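Side-chain contact in PGRP-Hd - Peptidoglycan recognition protein homologue (Alvinella pompejana, PDB 3EP1), which probably recognises bacterial peptidoglycan in innate immunity, as a homologue of the amidase-related peptidoglycan recognition proteins: residues Q160-Y163 / D164-D167. Numbering follows the deposited sequence.
Sequences QAFY and DMLD
F162 meets both M165 and L166 on the buried side of a short amphipathic alpha-helix, 160-167, one of the helices packed around the mixed beta-sheet of this PGRP-like, amidase-related fold. The ring takes M165 from one turn on at F162 CE1, where the methyl M165 CE lies 3.8 Å away. L166 comes in from the next position, its L166 CD1 standing 3.8 Å from F162 CD1. M165 runs out extended, with CG anti to the backbone N (chi1 178°), and then bends at chi3, turning its methyl toward the phenyl ring. The second leucine methyl, L166 CD2, comes to 4.0 Å from F162 CE1, so both branches of the leucine approach this side of the ring.

On the more exposed side, Y163 and D167 lie alongside each other and point the same way, ring and carboxylate planes 50° apart. Y163 OH and D167 OD2 are 3.6 Å apart, a loose approach. With an alanine in place of Y163, D167 would probably lose the aromatic flank beside its carboxylate, and P155 a packing neighbour. The side chains of Q160 and D164, four residues apart, also come near each other.

Further out, F162 and L166 both reach L31 of strand 26-33, and F162 also touches L132 of helix 126-141. M165 contacts L172 and C173, the latter in the disulfide with C169, so the buried side joins sheet, long helix and C-terminal loop. Beneath the side chains, the i+4 to i backbone bonds given by M165 N to A161 O and by L166 N to F162 O are weak, while the one from D164 N to Q160 O is 2.8 Å long, its N-H···O angle 166°.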
loop_
_atom_site.group_PDB
_atom_site.type_symbol
_atom_site.label_atom_id
_atom_site.label_comp_id
_atom_site.label_asym_id
_atom_site.label_seq_id
_atom_site.Cartn_x
_atom_site.Cartn_y
_atom_site.Cartn_z
ATOM N N GLN A 160 -5.611 20.273 18.726
ATOM C CA GLN A 160 -5.097 19.840 20.019
ATOM C C GLN A 160 -5.332 18.362 20.259
ATOM O O GLN A 160 -4.409 17.625 20.599
ATOM C CB GLN A 160 -5.780 20.628 21.126
ATOM C CG GLN A 160 -4.902 21.656 21.810
ATOM C CD GLN A 160 -3.769 21.019 22.560
ATOM O OE1 GLN A 160 -3.922 19.934 23.121
ATOM N NE2 GLN A 160 -2.625 21.692 22.592
ATOM N N ALA A 161 -6.579 17.936 20.079
ATOM C CA ALA A 161 -6.938 16.545 20.293
ATOM C C ALA A 161 -6.089 15.592 19.460
ATOM O O ALA A 161 -5.680 14.547 19.945
ATOM C CB ALA A 161 -8.425 16.330 20.002
ATOM N N PHE A 162 -5.815 15.942 18.212
ATOM C CA PHE A 162 -5.014 15.062 17.373
ATOM C C PHE A 162 -3.570 15.022 17.835
ATOM O O PHE A 162 -2.960 13.962 17.900
ATOM C CB PHE A 162 -5.053 15.511 15.913
ATOM C CG PHE A 162 -4.982 14.376 14.938
ATOM C CD1 PHE A 162 -4.037 13.363 15.096
ATOM C CD2 PHE A 162 -5.879 14.299 13.876
ATOM C CE1 PHE A 162 -3.993 12.290 14.215
ATOM C CE2 PHE A 162 -5.842 13.229 12.984
ATOM C CZ PHE A 162 -4.900 12.223 13.153
ATOM N N TYR A 163 -3.023 16.192 18.129
ATOM C CA TYR A 163 -1.648 16.323 18.591
ATOM C C TYR A 163 -1.421 15.558 19.896
ATOM O O TYR A 163 -0.422 14.861 20.049
ATOM C CB TYR A 163 -1.318 17.802 18.804
ATOM C CG TYR A 163 0.065 18.060 19.337
ATOM C CD1 TYR A 163 1.168 18.089 18.488
ATOM C CD2 TYR A 163 0.273 18.270 20.696
ATOM C CE1 TYR A 163 2.447 18.328 18.980
ATOM C CE2 TYR A 163 1.545 18.505 21.201
ATOM C CZ TYR A 163 2.627 18.536 20.338
ATOM O OH TYR A 163 3.890 18.788 20.836
ATOM N N ASP A 164 -2.349 15.701 20.835
ATOM C CA ASP A 164 -2.244 15.032 22.130
ATOM C C ASP A 164 -2.106 13.529 21.982
ATOM O O ASP A 164 -1.300 12.903 22.663
ATOM C CB ASP A 164 -3.482 15.322 22.984
ATOM C CG ASP A 164 -3.488 16.723 23.552
ATOM O OD1 ASP A 164 -4.554 17.147 24.052
ATOM O OD2 ASP A 164 -2.438 17.394 23.507
ATOM N N MET A 165 -2.908 12.965 21.085
ATOM C CA MET A 165 -2.928 11.529 20.833
ATOM C C MET A 165 -1.654 10.937 20.234
ATOM O O MET A 165 -1.222 9.850 20.632
ATOM C CB MET A 165 -4.104 11.194 19.924
ATOM C CG MET A 165 -4.175 9.733 19.574
ATOM S SD MET A 165 -5.464 9.433 18.395
ATOM C CE MET A 165 -4.521 9.603 16.862
ATOM N N LEU A 166 -1.066 11.625 19.260
ATOM C CA LEU A 166 0.162 11.128 18.638
ATOM C C LEU A 166 1.315 11.314 19.612
ATOM O O LEU A 166 2.232 10.496 19.679
ATOM C CB LEU A 166 0.466 11.896 17.355
ATOM C CG LEU A 166 -0.629 11.849 16.301
ATOM C CD1 LEU A 166 -0.266 12.779 15.170
ATOM C CD2 LEU A 166 -0.802 10.418 15.811
ATOM N N ASP A 167 1.248 12.398 20.373
ATOM C CA ASP A 167 2.285 12.716 21.339
ATOM C C ASP A 167 2.456 11.685 22.452
ATOM O O ASP A 167 3.565 11.496 22.953
ATOM C CB ASP A 167 2.012 14.089 21.956
ATOM C CG ASP A 167 3.167 14.585 22.791
ATOM O OD1 ASP A 167 3.413 14.022 23.874
ATOM O OD2 ASP A 167 3.840 15.535 22.353
#